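Local structure of HD domain protein (Enterococcus faecalis, 4LRL) at residues V50-I55 / D122-T127; N117-D122 / N193-Q198; E447-G452 / R465-Y470. The protein probably hydrolyses deoxynucleoside triphosphates such as dGTP as an HD-domain phosphohydrolase, and is regulated allosterically by bound nucleotides. One frame throughout, in Å; residues are numbered along the deposited sequence.

Contact 1: V50-I55 / D122-T127; sequences VQHQVI and DERLIT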
# COMPACT_ATOMS: atom_id res chain seq x y z
N VAL C 50 -14.02 -20.02 -8.25
CA VAL C 50 -15.17 -20.92 -8.22
C VAL C 50 -14.95 -22.13 -9.13
O VAL C 50 -14.76 -21.97 -10.34
CB VAL C 50 -16.47 -20.18 -8.61
CG1 VAL C 50 -17.67 -21.15 -8.69
CG2 VAL C 50 -16.76 -19.04 -7.63
N GLN C 51 -14.98 -23.33 -8.53
CA GLN C 51 -14.83 -24.61 -9.26
C GLN C 51 -16.09 -25.46 -9.28
O GLN C 51 -16.28 -26.26 -10.19
CB GLN C 51 -13.72 -25.48 -8.66
CG GLN C 51 -12.31 -24.98 -8.88
CD GLN C 51 -11.77 -24.29 -7.65
OE1 GLN C 51 -11.21 -24.94 -6.76
NE2 GLN C 51 -11.94 -22.98 -7.59
N HIS C 52 -16.94 -25.33 -8.26
CA HIS C 52 -18.14 -26.16 -8.14
C HIS C 52 -19.34 -25.52 -8.84
O HIS C 52 -19.59 -24.32 -8.68
CB HIS C 52 -18.49 -26.40 -6.67
CG HIS C 52 -17.44 -27.15 -5.92
ND1 HIS C 52 -16.37 -26.53 -5.29
CD2 HIS C 52 -17.29 -28.48 -5.68
CE1 HIS C 52 -15.62 -27.44 -4.70
NE2 HIS C 52 -16.15 -28.63 -4.92
N GLN C 53 -20.08 -26.34 -9.58
CA GLN C 53 -21.35 -25.94 -10.18
C GLN C 53 -22.35 -25.45 -9.12
O GLN C 53 -23.07 -24.49 -9.35
CB GLN C 53 -21.94 -27.10 -10.99
CG GLN C 53 -23.14 -26.74 -11.86
CD GLN C 53 -22.79 -25.74 -12.96
OE1 GLN C 53 -22.07 -26.07 -13.91
NE2 GLN C 53 -23.32 -24.53 -12.85
N VAL C 54 -22.37 -26.11 -7.97
CA VAL C 54 -23.27 -25.74 -6.88
C VAL C 54 -23.01 -24.30 -6.42
O VAL C 54 -23.95 -23.53 -6.21
CB VAL C 54 -23.14 -26.72 -5.69
CG1 VAL C 54 -23.87 -26.20 -4.46
CG2 VAL C 54 -23.66 -28.10 -6.08
N ILE C 55 -21.73 -23.95 -6.28
CA ILE C 55 -21.32 -22.62 -5.83
C ILE C 55 -21.68 -21.56 -6.88
O ILE C 55 -22.24 -20.52 -6.54
CB ILE C 55 -19.81 -22.57 -5.48
CG1 ILE C 55 -19.47 -23.59 -4.38
CG2 ILE C 55 -19.36 -21.15 -5.12
CD1 ILE C 55 -20.22 -23.40 -3.06
N ASP C 122 -14.56 -34.26 2.65
CA ASP C 122 -15.99 -34.46 2.36
C ASP C 122 -16.85 -33.29 2.87
O ASP C 122 -17.94 -33.04 2.35
CB ASP C 122 -16.51 -35.79 2.94
CG ASP C 122 -16.09 -37.00 2.11
OD1 ASP C 122 -16.13 -38.14 2.65
OD2 ASP C 122 -15.74 -36.83 0.92
N GLU C 123 -16.33 -32.56 3.86
CA GLU C 123 -17.01 -31.40 4.43
C GLU C 123 -16.86 -30.12 3.61
O GLU C 123 -17.50 -29.12 3.91
CB GLU C 123 -16.53 -31.14 5.86
CG GLU C 123 -16.61 -32.34 6.80
CD GLU C 123 -17.98 -32.54 7.44
OE1 GLU C 123 -18.03 -33.02 8.58
OE2 GLU C 123 -19.01 -32.21 6.80
N ARG C 124 -16.01 -30.14 2.59
CA ARG C 124 -15.71 -28.92 1.83
C ARG C 124 -16.96 -28.21 1.28
O ARG C 124 -17.16 -27.01 1.51
CB ARG C 124 -14.70 -29.18 0.70
CG ARG C 124 -14.48 -27.94 -0.18
CD ARG C 124 -13.36 -28.09 -1.18
NE ARG C 124 -12.09 -28.40 -0.52
CZ ARG C 124 -10.89 -28.28 -1.09
NH1 ARG C 124 -9.82 -28.61 -0.40
NH2 ARG C 124 -10.77 -27.84 -2.33
N LEU C 125 -17.78 -28.95 0.54
CA LEU C 125 -18.92 -28.36 -0.17
C LEU C 125 -19.94 -27.70 0.76
O LEU C 125 -20.36 -26.58 0.51
CB LEU C 125 -19.59 -29.36 -1.10
CG LEU C 125 -20.80 -28.83 -1.89
CD1 LEU C 125 -20.48 -27.53 -2.67
CD2 LEU C 125 -21.34 -29.92 -2.81
N ILE C 126 -20.31 -28.38 1.84
CA ILE C 126 -21.20 -27.81 2.85
C ILE C 126 -20.59 -26.57 3.52
O ILE C 126 -21.31 -25.63 3.86
CB ILE C 126 -21.64 -28.87 3.91
CG1 ILE C 126 -22.70 -28.27 4.85
CG2 ILE C 126 -20.45 -29.41 4.70
CD1 ILE C 126 -23.16 -29.20 5.96
N THR C 127 -19.28 -26.58 3.71
CA THR C 127 -18.59 -25.47 4.35
C THR C 127 -18.58 -24.24 3.43
O THR C 127 -18.76 -23.11 3.89
CB THR C 127 -17.17 -25.86 4.80
OG1 THR C 127 -17.21 -27.07 5.58
CG2 THR C 127 -16.56 -24.76 5.66
O HOH W 1 -12.75 -25.85 -3.88

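Contact 2: N117-D122 / N193-Q198; sequences NGWNDD and NPQVVQ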
# COMPACT_ATOMS: atom_id res chain seq x y z
N ASN C 117 -7.58 -35.58 14.64
CA ASN C 117 -7.36 -34.13 14.67
C ASN C 117 -7.36 -33.47 13.28
O ASN C 117 -7.11 -32.27 13.15
CB ASN C 117 -6.06 -33.80 15.42
CG ASN C 117 -6.18 -33.97 16.93
OD1 ASN C 117 -6.61 -33.07 17.64
ND2 ASN C 117 -5.79 -35.15 17.42
N GLY C 118 -7.66 -34.26 12.25
CA GLY C 118 -7.51 -33.83 10.86
C GLY C 118 -8.77 -33.34 10.18
O GLY C 118 -9.87 -33.44 10.73
N TRP C 119 -8.60 -32.82 8.96
CA TRP C 119 -9.69 -32.27 8.18
C TRP C 119 -10.23 -33.29 7.20
O TRP C 119 -9.47 -33.96 6.51
CB TRP C 119 -9.22 -31.01 7.44
CG TRP C 119 -10.14 -30.57 6.34
CD1 TRP C 119 -9.98 -30.80 5.00
CD2 TRP C 119 -11.36 -29.84 6.47
NE1 TRP C 119 -11.02 -30.25 4.30
CE2 TRP C 119 -11.89 -29.66 5.18
CE3 TRP C 119 -12.07 -29.32 7.57
CZ2 TRP C 119 -13.08 -28.96 4.94
CZ3 TRP C 119 -13.26 -28.64 7.33
CH2 TRP C 119 -13.76 -28.47 6.03
N ASN C 120 -11.55 -33.41 7.15
CA ASN C 120 -12.21 -34.34 6.25
C ASN C 120 -12.81 -33.61 5.05
O ASN C 120 -13.87 -32.98 5.17
CB ASN C 120 -13.28 -35.12 7.01
CG ASN C 120 -14.12 -36.00 6.11
OD1 ASN C 120 -13.84 -36.16 4.92
ND2 ASN C 120 -15.17 -36.58 6.68
N ASP C 121 -12.15 -33.70 3.90
CA ASP C 121 -12.52 -32.90 2.73
C ASP C 121 -13.91 -33.21 2.15
O ASP C 121 -14.39 -32.48 1.26
CB ASP C 121 -11.43 -32.93 1.66
CG ASP C 121 -11.44 -31.68 0.79
OD1 ASP C 121 -11.32 -31.82 -0.45
OD2 ASP C 121 -11.56 -30.55 1.33
N ASP C 122 -14.56 -34.26 2.65
CA ASP C 122 -15.99 -34.46 2.36
C ASP C 122 -16.85 -33.29 2.87
O ASP C 122 -17.94 -33.04 2.35
CB ASP C 122 -16.51 -35.79 2.94
CG ASP C 122 -16.09 -37.00 2.11
OD1 ASP C 122 -16.13 -38.14 2.65
OD2 ASP C 122 -15.74 -36.83 0.92
N ASN C 193 -19.68 -31.13 13.24
CA ASN C 193 -18.26 -30.95 13.00
C ASN C 193 -17.77 -29.55 13.40
O ASN C 193 -18.03 -28.56 12.68
CB ASN C 193 -17.94 -31.25 11.53
CG ASN C 193 -16.46 -31.47 11.26
OD1 ASN C 193 -15.60 -31.03 12.03
ND2 ASN C 193 -16.16 -32.14 10.16
N PRO C 194 -17.05 -29.45 14.53
CA PRO C 194 -16.61 -28.14 15.05
C PRO C 194 -15.66 -27.39 14.11
O PRO C 194 -15.60 -26.16 14.13
CB PRO C 194 -15.90 -28.50 16.36
CG PRO C 194 -15.52 -29.96 16.21
CD PRO C 194 -16.58 -30.57 15.36
N GLN C 195 -14.92 -28.13 13.29
CA GLN C 195 -14.04 -27.51 12.29
C GLN C 195 -14.85 -26.73 11.25
O GLN C 195 -14.47 -25.62 10.86
CB GLN C 195 -13.18 -28.56 11.59
CG GLN C 195 -12.40 -29.45 12.52
CD GLN C 195 -11.75 -30.60 11.79
OE1 GLN C 195 -11.84 -30.70 10.56
NE2 GLN C 195 -11.08 -31.48 12.54
N VAL C 196 -15.96 -27.31 10.81
CA VAL C 196 -16.86 -26.68 9.84
C VAL C 196 -17.53 -25.43 10.44
O VAL C 196 -17.54 -24.36 9.83
CB VAL C 196 -17.93 -27.70 9.34
CG1 VAL C 196 -18.97 -27.01 8.47
CG2 VAL C 196 -17.27 -28.87 8.60
N VAL C 197 -18.07 -25.58 11.65
CA VAL C 197 -18.76 -24.49 12.34
C VAL C 197 -17.82 -23.33 12.65
O VAL C 197 -18.15 -22.16 12.37
CB VAL C 197 -19.43 -24.98 13.67
CG1 VAL C 197 -19.96 -23.79 14.47
CG2 VAL C 197 -20.54 -25.97 13.37
N GLN C 198 -16.65 -23.64 13.22
CA GLN C 198 -15.69 -22.61 13.64
C GLN C 198 -15.06 -21.83 12.48
O GLN C 198 -14.61 -20.70 12.68
CB GLN C 198 -14.61 -23.18 14.56
CG GLN C 198 -15.07 -23.39 16.01
CD GLN C 198 -13.98 -23.98 16.91
OE1 GLN C 198 -12.79 -23.67 16.78
NE2 GLN C 198 -14.40 -24.84 17.82
O HOH W 2 -13.36 -32.36 9.23

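Contact 3: E447-G452 / R465-Y470; sequences EMLDQG and REFSSY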
# COMPACT_ATOMS: atom_id res chain seq x y z
N GLU C 447 -28.53 21.97 15.70
CA GLU C 447 -28.98 23.36 15.84
C GLU C 447 -29.19 23.82 17.28
O GLU C 447 -29.32 25.02 17.54
CB GLU C 447 -30.18 23.72 14.92
CG GLU C 447 -31.26 22.67 14.73
CD GLU C 447 -30.92 21.63 13.67
OE1 GLU C 447 -31.48 21.70 12.55
OE2 GLU C 447 -30.10 20.73 13.95
N MET C 448 -29.16 22.88 18.23
CA MET C 448 -29.21 23.20 19.65
C MET C 448 -27.94 23.92 20.11
O MET C 448 -27.98 24.68 21.07
CB MET C 448 -29.40 21.94 20.51
CG MET C 448 -30.77 21.28 20.42
SD MET C 448 -32.18 22.36 20.75
CE MET C 448 -31.90 22.82 22.46
N LEU C 449 -26.84 23.68 19.40
CA LEU C 449 -25.53 24.22 19.78
C LEU C 449 -25.16 25.53 19.08
O LEU C 449 -24.77 26.49 19.74
CB LEU C 449 -24.43 23.18 19.57
CG LEU C 449 -24.42 21.98 20.53
CD1 LEU C 449 -23.30 21.02 20.13
CD2 LEU C 449 -24.26 22.40 21.98
N ASP C 450 -25.28 25.56 17.75
CA ASP C 450 -24.81 26.72 16.96
C ASP C 450 -25.91 27.74 16.69
O ASP C 450 -27.09 27.39 16.60
CB ASP C 450 -24.15 26.26 15.65
CG ASP C 450 -25.00 25.26 14.87
OD1 ASP C 450 -24.76 24.04 15.00
OD2 ASP C 450 -25.91 25.69 14.12
N GLN C 451 -25.53 29.01 16.55
CA GLN C 451 -26.49 30.09 16.30
C GLN C 451 -26.33 30.82 14.96
O GLN C 451 -26.31 32.05 14.91
CB GLN C 451 -26.51 31.08 17.48
CG GLN C 451 -27.29 30.58 18.69
CD GLN C 451 -28.66 30.03 18.32
OE1 GLN C 451 -28.89 28.82 18.38
NE2 GLN C 451 -29.57 30.92 17.92
N GLY C 452 -26.22 30.05 13.88
CA GLY C 452 -26.05 30.60 12.53
C GLY C 452 -24.66 31.18 12.30
O GLY C 452 -23.75 30.99 13.11
N ARG C 465 -28.43 28.81 24.80
CA ARG C 465 -27.31 29.04 25.71
C ARG C 465 -27.40 28.13 26.94
O ARG C 465 -26.39 27.56 27.35
CB ARG C 465 -27.18 30.51 26.09
CG ARG C 465 -26.68 31.40 24.95
CD ARG C 465 -26.39 32.82 25.41
NE ARG C 465 -27.57 33.49 25.97
CZ ARG C 465 -28.41 34.24 25.27
NH1 ARG C 465 -28.21 34.43 23.97
NH2 ARG C 465 -29.46 34.80 25.86
N GLU C 466 -28.59 27.97 27.49
CA GLU C 466 -28.80 27.08 28.63
C GLU C 466 -28.41 25.65 28.25
O GLU C 466 -27.60 25.03 28.94
CB GLU C 466 -30.26 27.15 29.12
CG GLU C 466 -30.62 26.15 30.22
CD GLU C 466 -29.99 26.46 31.58
OE1 GLU C 466 -29.12 27.36 31.67
OE2 GLU C 466 -30.37 25.80 32.56
N PHE C 467 -28.96 25.16 27.15
CA PHE C 467 -28.59 23.86 26.62
C PHE C 467 -27.08 23.68 26.43
O PHE C 467 -26.50 22.68 26.87
CB PHE C 467 -29.32 23.57 25.30
CG PHE C 467 -29.00 22.22 24.73
CD1 PHE C 467 -29.83 21.13 24.99
CD2 PHE C 467 -27.86 22.03 23.96
CE1 PHE C 467 -29.52 19.87 24.47
CE2 PHE C 467 -27.54 20.78 23.43
CZ PHE C 467 -28.38 19.70 23.69
N SER C 468 -26.44 24.67 25.78
CA SER C 468 -25.01 24.63 25.46
C SER C 468 -24.13 24.46 26.69
O SER C 468 -23.09 23.81 26.62
CB SER C 468 -24.58 25.90 24.71
OG SER C 468 -25.30 26.05 23.50
N SER C 469 -24.54 25.06 27.81
CA SER C 469 -23.76 25.02 29.05
C SER C 469 -23.65 23.60 29.65
O SER C 469 -22.84 23.36 30.55
CB SER C 469 -24.34 25.99 30.08
OG SER C 469 -25.67 25.64 30.43
N TYR C 470 -24.45 22.67 29.12
CA TYR C 470 -24.41 21.26 29.53
C TYR C 470 -23.52 20.37 28.65
O TYR C 470 -23.31 19.19 28.97
CB TYR C 470 -25.83 20.68 29.59
CG TYR C 470 -26.61 21.15 30.80
CD1 TYR C 470 -27.44 22.27 30.73
CD2 TYR C 470 -26.50 20.48 32.02
CE1 TYR C 470 -28.15 22.71 31.84
CE2 TYR C 470 -27.21 20.91 33.14
CZ TYR C 470 -28.03 22.02 33.04
OH TYR C 470 -28.72 22.44 34.15

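Contact 1: V50-I55 / D122-T127
Leu125, in the first turn of helix 124-133 of the HD domain, is packed against the junction where the hairpin strand 46-52 runs into helix 53-60, with His52, the last residue of the strand, at the N-cap of the helix. The helix begun at Arg124 carries the HD-motif pair His134 and Asp135, both nickel ligands, just past its far end. Leu125 supplies most of the surface from its side, and one methyl does the touching. With CG anti to the backbone N (chi1 180°), the side chain reaches across to the hairpin junction and puts CD1 among three residues. Leu125 CD1 lies 4.1 Å from Val54 CG1, and the two side chains cross at about a right angle. Ile55 comes from another direction, sliding past the leucine in the opposite sense until its CD1 is 4.2 Å from Leu125 CD1. The third neighbour is the His52 ring, whose CG is 4.5 Å from Leu125 CD1, an oblique approach. Arg124 also meets this ring obliquely, through its aliphatic part: Arg124 CD stands 4.2 Å from His52 CE1. The arginine's NE is held by Asp121 in a salt bridge, while NH2 faces the water shared with Gln51; the methylene chain lies beside the imidazole. No direct hydrogen bond joins the segments. Val54 also touches Tyr29 and Ile55 touches Tyr95 of helix 87-108, which extends the apolar packing beyond Leu125. At the more open margin one water connects the two sides: it accepts from Arg124 NH2 at 3.2 Å and gives a weak bond to Gln51 OE1 at 3.4 Å.

Contact 2: N117-D122 / N193-Q198
Gln195 and Val196, in the first turn of helix 194-200, meet the loop 117-122 within the HD domain. Just before them Asn193 sits at the N-cap and takes the backbone N-H of Gln195 on its OD1 (3.2 Å), a capping bond. It joins the loop through water: its ND2 donates to a water 3.0 Å away, which accepts from Asn120 N and donates to Gln195 OE1, thereby tying the loop backbone to the first turn of the helix. Pro194 opens the helix, and Gln195 follows as the main polar bridge. Its chain is extended beyond CG (chi2 171°), which carries the amide across to the loop backbone. Gln195 NE2 donates to Gly118 O at 2.9 Å in a fairly straight bond of 160°; the acceptor lies in the glutamine's amide plane, whereas the donor stands well above the glycine's carbonyl plane. NE2 gives a further hydrogen bond to Tyr238 O, so the amide nitrogen is gripped by two carbonyls. Gln195 OE1 comes to the edge of the Trp119 ring, 3.3 Å from CE3, with ring and amide planes 26° apart. The water bond to this oxygen, at 2.6 Å, helps fix which way round the amide sits. Val196 adds an apolar touch, its CG2 lying 4.2 Å from Trp119 CZ3. The indole is secured from its other end by Trp119 NE1, which donates to Asp121 OD2 almost straight and near the ring plane; that same oxygen also pairs with Arg124. Next in the loop, Asn120 OD1 accepts from Asp122 N in an Asx turn. Around it, Trp119 touches Cys102 and Gln106 of helix 87-108, Thr127 of helix 124-133 and Pro237 of strand 235-238, while Gln195 also touches Pro237.

Contact 3: E447-G452 / R465-Y470
Met448 meets the ring of Phe467 from CB to its terminal methyl, joining a loop of the HD-associated region, after strand 441-444, to the last turns of helix 461-468. CB is above the face, offset toward the rim, 3.7 Å from Phe467 CE2 and 3.9 Å from the ring centroid, a CH-pi contact. The chain then bends at both chi2 (-54°) and chi3 (-63°), so that it turns back along the ring instead of running past it. SD stands above the face at a distance, 5.1 Å from the centroid, in a Met-aromatic contact. Beyond it CE comes back down toward the CG-CD1 rim, 3.7 Å from Phe467 CG. CB, SD and CE all lie over the same face, the sulfur standing farther from the ring than the two carbons. Leu449 approaches differently: its CD2 comes in the ring plane to the edge, 3.9 Å from Phe467 CE2. The same methyl is 4.1 Å from Ser468 OG, whose hydrogen bond goes back to Tyr464 O within its own helix. No hydrogen bond crosses the contact. Leu449 also lies near Lys354, which binds dGTP, placing this packing close to a nucleotide site. Among the neighbours, Met448 and Phe467 both touch Ile375 of helix 361-377, Phe444 of strand 441-444 meets Phe467 edge-to-face, and Met448 also packs on Tyr464 of helix 461-468.

In the fold
From the N terminus, contact 1 brings the end of strand 46-52 and the start of helix 53-60 to helix 124-133, closing a loop of 66 residues, about half of it helix. Before that closure, the chain has already entered contact 2 at 117-122, which returns only at 193-198; the two therefore cross. They share Asp122 and touch, Glu123 OE1 probably hydrogen-bonding to Asn193 ND2, so the hairpin junction, helix 124-133 and helix 194-200 are joined as neighbours. Contact 3 comes much later, closing a short loop between 447-452 and helix 461-468. Its centre lies about 59 Å from those of the others, across the chain's centre.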